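Local coordinates for uncharacterized protein (Deinococcus radiodurans, PDB 3M33), which is of unproven function but carries a class I-like methyltransferase domain and may transfer methyl groups, at residues Y21-A26 / S117-T122; L139-R144 / R210-A215; E177-R182 / R202-R207. All coordinates share one frame; numbering follows the deposited sequence.

Interactions 1, 2 and 3 all reach one mixed sheet. Interaction 1 comes first along the sequence, joining the loop 21-26 to the end of strand 112-118. Interaction 2 follows, pairing strand 136-142 with strand 204-216, and interaction 3 is nested inside the loop that interaction 2 closes, setting helix 176-186 against the start of the same strand 204-216. Centres of interactions 1 and 2 are about 11 Å apart, with strands 112-118 and 136-142 neighbours in the sheet. The centre of interaction 3 lies about 17 Å from that of interaction 1 and about 24 Å from that of interaction 2, so the long strand 204-216 ties an outlying helical region to the probable methyltransferase core.

Interaction 1: Y21-A26 / S117-T122; sequences YRHPWA and SRRGPT. With SO4 (sulfate ion), chain F; SO4 (sulfate ion), chain G.
Arg119, whose guanidinium lies against Tyr21 and His23, grips a single sulfate oxygen with two N-H groups: O1 of the sulfate of chain F is 2.6 Å from Arg119 NE and 2.5 Å from Arg119 NH2. The oxygen sits at the guanidinium edge, whereas Tyr21 O lies over one face, a position that brings it within 3.0 Å of Arg119 NE without the angle for a hydrogen bond. A bend at chi3 (66°) in the arginine chain brings the edge carrying NE and NH2 to the sulfate oxygen. Its third nitrogen, Arg119 NH1, donates to a water at 3.0 Å that also accepts from His23 N, and forms a salt bridge with Glu35. Strand 112-118 ends here, among the parallel strands of a Rossmann-like sheet; in class I methyltransferases the cofactor pocket opens at such strand ends, and Tyr21 OH is hydrogen-bonded to Asp77 at the end of strand 72-77, two places along the sheet. The buried His23 ring has Arg119 NH2 near the rim of one face and Trp25 CH2 near the rim of the other, its plane turned 62° from the guanidinium; Glu208 holds its ND1. Tyr21 meets the backbone turn edge-on, CD1 lying 3.4 Å from Arg119 O.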
loop_
_atom_site.group_PDB
_atom_site.type_symbol
_atom_site.label_atom_id
_atom_site.label_comp_id
_atom_site.label_asym_id
_atom_site.label_seq_id
_atom_site.Cartn_x
_atom_site.Cartn_y
_atom_site.Cartn_z
ATOM N N TYR A 21 6.821 -0.949 -2.409
ATOM C CA TYR A 21 5.629 -0.156 -2.091
ATOM C C TYR A 21 5.966 1.236 -1.536
ATOM O O TYR A 21 5.117 1.891 -0.917
ATOM C CB TYR A 21 4.694 -0.935 -1.140
ATOM C CG TYR A 21 4.255 -2.249 -1.758
ATOM C CD1 TYR A 21 3.248 -2.283 -2.719
ATOM C CD2 TYR A 21 4.893 -3.447 -1.431
ATOM C CE1 TYR A 21 2.866 -3.475 -3.322
ATOM C CE2 TYR A 21 4.515 -4.647 -2.033
ATOM C CZ TYR A 21 3.500 -4.648 -2.971
ATOM O OH TYR A 21 3.120 -5.815 -3.569
ATOM N N ARG A 22 7.198 1.691 -1.774
ATOM C CA ARG A 22 7.605 3.040 -1.364
ATOM C C ARG A 22 8.161 3.854 -2.538
ATOM O O ARG A 22 8.451 3.316 -3.604
ATOM C CB ARG A 22 8.649 2.979 -0.239
ATOM C CG ARG A 22 8.203 2.224 1.014
ATOM C CD ARG A 22 9.363 2.110 2.012
ATOM N NE ARG A 22 9.182 1.063 3.024
ATOM C CZ ARG A 22 9.952 -0.020 3.125
ATOM N NH1 ARG A 22 10.955 -0.198 2.262
ATOM N NH2 ARG A 22 9.721 -0.925 4.085
ATOM N N HIS A 23 8.310 5.156 -2.335
ATOM C CA HIS A 23 9.047 5.986 -3.270
ATOM C C HIS A 23 10.546 5.769 -3.020
ATOM O O HIS A 23 10.975 5.797 -1.881
ATOM C CB HIS A 23 8.655 7.453 -3.088
ATOM C CG HIS A 23 7.239 7.754 -3.483
ATOM N ND1 HIS A 23 6.548 8.852 -3.009
ATOM C CD2 HIS A 23 6.392 7.111 -4.324
ATOM C CE1 HIS A 23 5.341 8.877 -3.548
ATOM N NE2 HIS A 23 5.218 7.827 -4.343
ATOM N N PRO A 24 11.331 5.529 -4.088
ATOM C CA PRO A 24 12.745 5.093 -4.054
ATOM C C PRO A 24 13.765 6.195 -3.764
ATOM O O PRO A 24 14.910 5.894 -3.436
ATOM C CB PRO A 24 13.005 4.581 -5.486
ATOM C CG PRO A 24 11.691 4.543 -6.161
ATOM C CD PRO A 24 10.771 5.489 -5.446
ATOM N N TRP A 25 13.363 7.450 -3.915
ATOM C CA TRP A 25 14.285 8.562 -3.749
ATOM C C TRP A 25 14.336 9.041 -2.293
ATOM O O TRP A 25 13.415 8.797 -1.523
ATOM C CB TRP A 25 13.883 9.702 -4.685
ATOM C CG TRP A 25 12.508 10.295 -4.416
ATOM C CD1 TRP A 25 12.228 11.362 -3.624
ATOM C CD2 TRP A 25 11.247 9.865 -4.967
ATOM N NE1 TRP A 25 10.875 11.628 -3.636
ATOM C CE2 TRP A 25 10.250 10.716 -4.446
ATOM C CE3 TRP A 25 10.868 8.840 -5.847
ATOM C CZ2 TRP A 25 8.895 10.583 -4.779
ATOM C CZ3 TRP A 25 9.522 8.702 -6.174
ATOM C CH2 TRP A 25 8.551 9.570 -5.640
ATOM N N ALA A 26 15.433 9.689 -1.919
ATOM C CA ALA A 26 15.546 10.322 -0.618
ATOM C C ALA A 26 14.618 11.535 -0.571
ATOM O O ALA A 26 14.523 12.282 -1.546
ATOM C CB ALA A 26 16.973 10.741 -0.365
ATOM N N SER A 117 -5.096 -2.994 1.793
ATOM C CA SER A 117 -4.023 -2.852 0.813
ATOM C C SER A 117 -3.329 -1.515 0.955
ATOM O O SER A 117 -3.944 -0.470 0.724
ATOM C CB SER A 117 -4.585 -2.982 -0.603
ATOM O OG SER A 117 -3.584 -2.727 -1.566
ATOM N N ARG A 118 -2.053 -1.545 1.326
ATOM C CA ARG A 118 -1.286 -0.314 1.415
ATOM C C ARG A 118 -0.545 -0.115 0.101
ATOM O O ARG A 118 0.500 -0.713 -0.119
ATOM C CB ARG A 118 -0.298 -0.347 2.592
ATOM C CG ARG A 118 0.493 0.969 2.754
ATOM C CD ARG A 118 1.715 0.851 3.697
ATOM N NE ARG A 118 1.355 0.456 5.062
ATOM C CZ ARG A 118 1.040 1.303 6.045
ATOM N NH1 ARG A 118 1.010 2.626 5.836
ATOM N NH2 ARG A 118 0.747 0.826 7.251
ATOM N N ARG A 119 -1.114 0.690 -0.793
ATOM C CA ARG A 119 -0.485 0.967 -2.090
ATOM C C ARG A 119 -0.289 -0.309 -2.906
ATOM O O ARG A 119 0.622 -0.414 -3.734
ATOM C CB ARG A 119 0.840 1.712 -1.883
ATOM C CG ARG A 119 0.638 3.057 -1.133
ATOM C CD ARG A 119 1.915 3.582 -0.449
ATOM N NE ARG A 119 2.959 3.950 -1.396
ATOM C CZ ARG A 119 3.966 4.789 -1.142
ATOM N NH1 ARG A 119 4.085 5.386 0.052
ATOM N NH2 ARG A 119 4.860 5.043 -2.098
ATOM N N GLY A 120 -1.157 -1.279 -2.661
ATOM C CA GLY A 120 -1.052 -2.581 -3.289
ATOM C C GLY A 120 -2.044 -2.719 -4.421
ATOM O O GLY A 120 -2.509 -1.716 -4.955
ATOM N N PRO A 121 -2.368 -3.966 -4.792
ATOM C CA PRO A 121 -3.324 -4.261 -5.870
ATOM C C PRO A 121 -4.687 -3.640 -5.603
ATOM O O PRO A 121 -5.106 -3.548 -4.440
ATOM C CB PRO A 121 -3.436 -5.794 -5.831
ATOM C CG PRO A 121 -2.131 -6.255 -5.259
ATOM C CD PRO A 121 -1.775 -5.193 -4.226
ATOM N N THR A 122 -5.357 -3.180 -6.654
ATOM C CA THR A 122 -6.721 -2.679 -6.505
ATOM C C THR A 122 -7.693 -3.603 -7.220
ATOM O O THR A 122 -8.908 -3.463 -7.081
ATOM C CB THR A 122 -6.906 -1.240 -7.051
ATOM O OG1 THR A 122 -6.799 -1.254 -8.478
ATOM C CG2 THR A 122 -5.868 -0.295 -6.464
HETATM S S SO4 F . 3.894 2.770 -5.009
HETATM O O1 SO4 F . 3.762 3.551 -3.794
HETATM O O2 SO4 F . 5.275 2.291 -5.121
HETATM O O3 SO4 F . 2.964 1.642 -4.960
HETATM O O4 SO4 F . 3.569 3.588 -6.175
HETATM S S SO4 G . -4.085 -4.519 -9.598
HETATM O O1 SO4 G . -4.554 -3.199 -9.184
HETATM O O2 SO4 G . -2.628 -4.532 -9.655
HETATM O O3 SO4 G . -4.510 -5.541 -8.651
HETATM O O4 SO4 G . -4.632 -4.817 -10.922
HETATM O O HOH W 1 6.899 6.496 0.081
#

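Interaction 2: L139-R144 / R210-A215; sequences LYVGPR and RHLVLA. With SO4 (sulfate ion), chain I.
Tyr140 and Val213 form a hydrogen-bonded antiparallel pair in which each backbone serves the other: Tyr140 N donates to Val213 O at 2.9 Å, and Val213 N to Tyr140 O, also at 2.9 Å. The first approaches almost straight at the carbonyl, with a C=O...N angle of 161°. Gly142 and His211 repeat the pattern, less evenly, with Gly142 N to His211 O at 3.0 Å and His211 N to Gly142 O at 3.3 Å, both donors tilted 35° from the carbonyl plane. Strand 204-216 is inserted antiparallel between strands 136-142 and 160-173, the topology that distinguishes class I methyltransferases from an all-parallel Rossmann sheet. At the start of the second segment, Arg210 bends at chi2 (-77°) and lays its CD 3.4 Å from Gly142 O, while its guanidinium forms salt bridges with Glu35 and Glu208 and makes only a weak bond to a sulfate oxygen. A leucine in its place is likely to leave the carboxylates of Glu35 and Glu208 without this cationic partner, although Glu35 would keep Arg118 and Arg119. The apolar side-chain contacts between the two strands lie on the face bearing Leu139, Val141, Leu212 and Leu214. Val141 and Leu212 lie side by side, CG2 of the valine 3.6 Å from CD1 of the leucine, and Leu139 CD1 reaches Leu214 CD1 at 4.1 Å; Phe38 of helix 36-45 packs on Leu139 and Val141. Tyr140 and Val213 point to the other face, where Val150 of helix 149-156 touches both.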
loop_
_atom_site.group_PDB
_atom_site.type_symbol
_atom_site.label_atom_id
_atom_site.label_comp_id
_atom_site.label_asym_id
_atom_site.label_seq_id
_atom_site.Cartn_x
_atom_site.Cartn_y
_atom_site.Cartn_z
ATOM N N LEU A 139 -10.029 -1.601 3.132
ATOM C CA LEU A 139 -9.252 -0.433 3.485
ATOM C C LEU A 139 -8.053 -0.286 2.539
ATOM O O LEU A 139 -7.271 -1.227 2.364
ATOM C CB LEU A 139 -8.781 -0.524 4.944
ATOM C CG LEU A 139 -7.821 0.571 5.414
ATOM C CD1 LEU A 139 -8.519 1.922 5.362
ATOM C CD2 LEU A 139 -7.306 0.277 6.809
ATOM N N TYR A 140 -7.898 0.899 1.953
ATOM C CA TYR A 140 -6.850 1.140 0.952
ATOM C C TYR A 140 -6.204 2.518 1.097
ATOM O O TYR A 140 -6.873 3.496 1.439
ATOM C CB TYR A 140 -7.453 1.008 -0.452
ATOM C CG TYR A 140 -6.545 1.447 -1.599
ATOM C CD1 TYR A 140 -5.613 0.570 -2.147
ATOM C CD2 TYR A 140 -6.647 2.720 -2.154
ATOM C CE1 TYR A 140 -4.789 0.951 -3.203
ATOM C CE2 TYR A 140 -5.833 3.113 -3.220
ATOM C CZ TYR A 140 -4.901 2.217 -3.733
ATOM O OH TYR A 140 -4.071 2.580 -4.773
ATOM N N VAL A 141 -4.902 2.603 0.839
ATOM C CA VAL A 141 -4.280 3.902 0.623
ATOM C C VAL A 141 -3.449 3.853 -0.659
ATOM O O VAL A 141 -2.678 2.916 -0.875
ATOM C CB VAL A 141 -3.442 4.414 1.831
ATOM C CG1 VAL A 141 -2.254 3.507 2.106
ATOM C CG2 VAL A 141 -2.945 5.852 1.547
ATOM N N GLY A 142 -3.636 4.844 -1.528
ATOM C CA GLY A 142 -2.974 4.840 -2.828
ATOM C C GLY A 142 -1.882 5.878 -2.831
ATOM O O GLY A 142 -1.932 6.801 -2.037
ATOM N N PRO A 143 -0.902 5.746 -3.735
ATOM C CA PRO A 143 0.284 6.601 -3.670
ATOM C C PRO A 143 0.116 7.930 -4.412
ATOM O O PRO A 143 1.114 8.582 -4.708
ATOM C CB PRO A 143 1.350 5.742 -4.350
ATOM C CG PRO A 143 0.575 4.964 -5.386
ATOM C CD PRO A 143 -0.830 4.777 -4.840
ATOM N N ARG A 144 -1.120 8.333 -4.689
ATOM C CA ARG A 144 -1.379 9.596 -5.387
ATOM C C ARG A 144 -2.604 10.214 -4.771
ATOM O O ARG A 144 -3.339 9.529 -4.053
ATOM C CB ARG A 144 -1.676 9.356 -6.874
ATOM C CG ARG A 144 -0.473 9.084 -7.733
ATOM C CD ARG A 144 -0.898 8.463 -9.068
ATOM N NE ARG A 144 -0.283 7.146 -9.239
ATOM C CZ ARG A 144 -0.949 5.994 -9.265
ATOM N NH1 ARG A 144 -2.272 5.981 -9.153
ATOM N NH2 ARG A 144 -0.287 4.852 -9.415
ATOM N N ARG A 210 -1.659 11.214 -0.996
ATOM C CA ARG A 210 -2.248 9.898 -0.779
ATOM C C ARG A 210 -3.767 9.958 -0.882
ATOM O O ARG A 210 -4.371 10.985 -0.596
ATOM C CB ARG A 210 -1.858 9.346 0.594
ATOM C CG ARG A 210 -0.358 9.273 0.844
ATOM C CD ARG A 210 0.319 8.075 0.134
ATOM N NE ARG A 210 1.715 7.973 0.561
ATOM C CZ ARG A 210 2.698 8.698 0.040
ATOM N NH1 ARG A 210 2.422 9.563 -0.931
ATOM N NH2 ARG A 210 3.947 8.583 0.497
ATOM N N HIS A 211 -4.371 8.846 -1.284
ATOM C CA HIS A 211 -5.822 8.732 -1.378
ATOM C C HIS A 211 -6.264 7.583 -0.481
ATOM O O HIS A 211 -6.028 6.427 -0.808
ATOM C CB HIS A 211 -6.204 8.409 -2.827
ATOM C CG HIS A 211 -7.679 8.340 -3.077
ATOM N ND1 HIS A 211 -8.206 7.828 -4.248
ATOM C CD2 HIS A 211 -8.737 8.736 -2.331
ATOM C CE1 HIS A 211 -9.523 7.907 -4.205
ATOM N NE2 HIS A 211 -9.873 8.443 -3.050
ATOM N N LEU A 212 -6.907 7.889 0.643
ATOM C CA LEU A 212 -7.363 6.847 1.564
ATOM C C LEU A 212 -8.819 6.528 1.328
ATOM O O LEU A 212 -9.634 7.439 1.179
ATOM C CB LEU A 212 -7.215 7.292 3.020
ATOM C CG LEU A 212 -5.867 7.372 3.717
ATOM C CD1 LEU A 212 -4.953 8.377 3.038
ATOM C CD2 LEU A 212 -6.081 7.754 5.180
ATOM N N VAL A 213 -9.157 5.241 1.329
ATOM C CA VAL A 213 -10.528 4.820 1.097
ATOM C C VAL A 213 -10.887 3.698 2.061
ATOM O O VAL A 213 -10.193 2.686 2.135
ATOM C CB VAL A 213 -10.739 4.329 -0.374
ATOM C CG1 VAL A 213 -12.125 3.754 -0.569
ATOM C CG2 VAL A 213 -10.509 5.457 -1.360
ATOM N N LEU A 214 -11.962 3.891 2.812
ATOM C CA LEU A 214 -12.538 2.815 3.605
ATOM C C LEU A 214 -13.929 2.571 3.039
ATOM O O LEU A 214 -14.715 3.508 2.875
ATOM C CB LEU A 214 -12.634 3.244 5.076
ATOM C CG LEU A 214 -13.274 2.255 6.055
ATOM C CD1 LEU A 214 -12.416 1.004 6.123
ATOM C CD2 LEU A 214 -13.402 2.869 7.440
ATOM N N ALA A 215 -14.226 1.322 2.714
ATOM C CA ALA A 215 -15.498 0.986 2.088
ATOM C C ALA A 215 -16.123 -0.224 2.769
ATOM O O ALA A 215 -15.443 -0.983 3.465
ATOM C CB ALA A 215 -15.287 0.703 0.605
HETATM S S SO4 I . 7.002 9.400 2.228
HETATM O O1 SO4 I . 6.727 8.334 3.193
HETATM O O2 SO4 I . 7.106 8.863 0.873
HETATM O O3 SO4 I . 5.922 10.379 2.283
HETATM O O4 SO4 I . 8.271 10.037 2.561
#

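Interaction 3: E177-R182 / R202-R207; sequences EDWQMR and RGMPYR. With SO4 (sulfate ion), chain E.
Trp179 leaves its helix with CG anti to the backbone N (chi1 -172°), and Met204, present as selenomethionine, turns at chi2 (70°) so that its chain passes across the indole. The result is a Met-aromatic contact joining helix 176-186 to the start of strand 204-216, in the region of two helices that links this strand to its antiparallel neighbour 160-173. The helix and strand axes approach to 10.0 Å at the closest, taken over 177-182 and 204-207, a gap bridged largely by side chains. Met204 CG stands 3.3 Å from the centroid of the six-membered ring of Trp179, nearly on its normal, a CH-pi contact made by the methylene itself. The selenium lies above the same ring but at 4.8 Å from that centroid, so it is the more distant part of the contact. Trp195 of helix 192-198 touches both residues and extends the apolar cluster. The indole also uses its edge: Trp179 CZ3 meets Tyr206 CB at 4.0 Å, near the plane of the ring.

One helical turn further on, Arg182 stretches fully from CG to NE and runs antiparallel to the Tyr206 side chain, over its ring. Its CD sits over the centre of the phenol ring, 4.1 Å from the centroid, and its NE comes within 3.4 Å of Tyr206 CD1 over the same face. The guanidinium is inclined 43° to the ring and does not stack flat upon it. Glu208 and the indole nitrogen of Trp25 both hydrogen-bond to Tyr206 OH, anchoring the far end of the ring. A water lying at the guanidinium edge closes the contact, accepting weakly from Arg182 NH2 at 3.2 Å and donating to Arg207 O at 3.1 Å.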
loop_
_atom_site.group_PDB
_atom_site.type_symbol
_atom_site.label_atom_id
_atom_site.label_comp_id
_atom_site.label_asym_id
_atom_site.label_seq_id
_atom_site.Cartn_x
_atom_site.Cartn_y
_atom_site.Cartn_z
ATOM N N GLU A 177 20.224 14.260 -7.861
ATOM C CA GLU A 177 20.104 12.823 -8.102
ATOM C C GLU A 177 18.749 12.305 -7.627
ATOM O O GLU A 177 18.099 11.492 -8.298
ATOM C CB GLU A 177 21.225 12.055 -7.397
ATOM C CG GLU A 177 22.587 12.231 -8.037
ATOM C CD GLU A 177 23.126 13.640 -7.882
ATOM O OE1 GLU A 177 22.924 14.252 -6.807
ATOM O OE2 GLU A 177 23.751 14.133 -8.841
ATOM N N ASP A 178 18.328 12.776 -6.457
ATOM C CA ASP A 178 17.044 12.371 -5.909
ATOM C C ASP A 178 15.889 12.893 -6.767
ATOM O O ASP A 178 14.909 12.183 -7.003
ATOM C CB ASP A 178 16.911 12.860 -4.470
ATOM C CG ASP A 178 17.846 12.135 -3.531
ATOM O OD1 ASP A 178 17.766 10.888 -3.474
ATOM O OD2 ASP A 178 18.657 12.808 -2.859
ATOM N N TRP A 179 16.012 14.132 -7.241
ATOM C CA TRP A 179 14.993 14.706 -8.110
ATOM C C TRP A 179 14.851 13.895 -9.384
ATOM O O TRP A 179 13.734 13.641 -9.840
ATOM C CB TRP A 179 15.316 16.159 -8.451
ATOM C CG TRP A 179 14.200 16.842 -9.181
ATOM C CD1 TRP A 179 14.255 17.398 -10.425
ATOM C CD2 TRP A 179 12.856 17.025 -8.720
ATOM N NE1 TRP A 179 13.036 17.929 -10.759
ATOM C CE2 TRP A 179 12.158 17.712 -9.731
ATOM C CE3 TRP A 179 12.176 16.682 -7.541
ATOM C CZ2 TRP A 179 10.813 18.065 -9.606
ATOM C CZ3 TRP A 179 10.842 17.032 -7.417
ATOM C CH2 TRP A 179 10.174 17.720 -8.441
ATOM N N GLN A 180 15.995 13.493 -9.944
ATOM C CA GLN A 180 16.057 12.679 -11.163
ATOM C C GLN A 180 15.380 11.348 -10.969
ATOM O O GLN A 180 14.628 10.894 -11.829
ATOM C CB GLN A 180 17.504 12.343 -11.534
ATOM C CG GLN A 180 18.336 13.448 -12.110
ATOM C CD GLN A 180 19.649 12.915 -12.652
ATOM O OE1 GLN A 180 20.344 13.594 -13.401
ATOM N NE2 GLN A 180 19.986 11.681 -12.287
HETATM N N MSE A 181 15.710 10.696 -9.855
HETATM C CA MSE A 181 15.150 9.392 -9.540
HETATM C C MSE A 181 13.629 9.461 -9.397
HETATM O O MSE A 181 12.921 8.574 -9.858
HETATM C CB MSE A 181 15.787 8.830 -8.272
HETATM C CG MSE A 181 15.437 7.381 -8.011
HETATM SE SE MSE A 181 16.321 6.733 -6.413
HETATM C CE MSE A 181 18.106 7.481 -6.733
ATOM N N ARG A 182 13.123 10.522 -8.771
ATOM C CA ARG A 182 11.678 10.733 -8.714
ATOM C C ARG A 182 11.082 10.878 -10.112
ATOM O O ARG A 182 10.032 10.309 -10.412
ATOM C CB ARG A 182 11.330 11.969 -7.884
ATOM C CG ARG A 182 9.854 12.348 -7.972
ATOM C CD ARG A 182 9.521 13.523 -7.058
ATOM N NE ARG A 182 8.097 13.850 -7.089
ATOM C CZ ARG A 182 7.532 14.624 -8.011
ATOM N NH1 ARG A 182 8.264 15.147 -8.989
ATOM N NH2 ARG A 182 6.234 14.880 -7.961
ATOM N N ARG A 202 16.882 23.429 0.891
ATOM C CA ARG A 202 16.219 22.182 1.235
ATOM C C ARG A 202 16.201 21.205 0.050
ATOM O O ARG A 202 15.964 20.011 0.221
ATOM C CB ARG A 202 14.801 22.473 1.737
ATOM C CG ARG A 202 14.753 23.284 3.048
ATOM C CD ARG A 202 13.335 23.789 3.348
ATOM N NE ARG A 202 12.949 24.880 2.455
ATOM C CZ ARG A 202 12.844 26.152 2.831
ATOM N NH1 ARG A 202 12.499 27.084 1.949
ATOM N NH2 ARG A 202 13.075 26.493 4.095
ATOM N N GLY A 203 16.478 21.708 -1.148
ATOM C CA GLY A 203 16.384 20.887 -2.344
ATOM C C GLY A 203 15.148 21.222 -3.156
ATOM O O GLY A 203 14.662 22.351 -3.115
HETATM N N MSE A 204 14.626 20.244 -3.888
HETATM C CA MSE A 204 13.459 20.474 -4.739
HETATM C C MSE A 204 12.135 20.121 -4.051
HETATM O O MSE A 204 11.962 18.992 -3.584
HETATM C CB MSE A 204 13.586 19.658 -6.020
HETATM C CG MSE A 204 12.615 20.082 -7.089
HETATM SE SE MSE A 204 13.074 21.831 -7.832
HETATM C CE MSE A 204 11.451 22.079 -8.887
ATOM N N PRO A 205 11.184 21.072 -4.028
ATOM C CA PRO A 205 9.879 20.926 -3.371
ATOM C C PRO A 205 8.845 20.198 -4.242
ATOM O O PRO A 205 8.747 20.452 -5.434
ATOM C CB PRO A 205 9.423 22.371 -3.183
ATOM C CG PRO A 205 10.381 23.229 -4.023
ATOM C CD PRO A 205 11.266 22.324 -4.790
ATOM N N TYR A 206 8.065 19.308 -3.636
ATOM C CA TYR A 206 6.994 18.621 -4.349
ATOM C C TYR A 206 6.001 18.145 -3.282
ATOM O O TYR A 206 6.248 18.314 -2.076
ATOM C CB TYR A 206 7.550 17.437 -5.171
ATOM C CG TYR A 206 7.987 16.268 -4.321
ATOM C CD1 TYR A 206 7.150 15.168 -4.140
ATOM C CD2 TYR A 206 9.229 16.262 -3.683
ATOM C CE1 TYR A 206 7.534 14.090 -3.350
ATOM C CE2 TYR A 206 9.623 15.179 -2.879
ATOM C CZ TYR A 206 8.760 14.101 -2.719
ATOM O OH TYR A 206 9.113 13.032 -1.930
ATOM N N ARG A 207 4.881 17.567 -3.704
ATOM C CA ARG A 207 3.886 17.110 -2.744
ATOM C C ARG A 207 3.877 15.590 -2.660
ATOM O O ARG A 207 3.841 14.916 -3.670
ATOM C CB ARG A 207 2.497 17.607 -3.129
ATOM C CG ARG A 207 2.421 19.108 -3.298
ATOM C CD ARG A 207 2.544 19.813 -1.952
ATOM N NE ARG A 207 1.224 20.101 -1.406
ATOM C CZ ARG A 207 0.791 21.318 -1.111
ATOM N NH1 ARG A 207 -0.439 21.482 -0.634
ATOM N NH2 ARG A 207 1.589 22.365 -1.286
HETATM S S SO4 E . 5.043 22.664 -4.649
HETATM O O1 SO4 E . 3.882 22.265 -3.853
HETATM O O2 SO4 E . 6.256 22.536 -3.848
HETATM O O3 SO4 E . 5.151 21.814 -5.835
HETATM O O4 SO4 E . 4.900 24.061 -5.059
HETATM O O HOH W 2 3.331 15.366 -6.696
#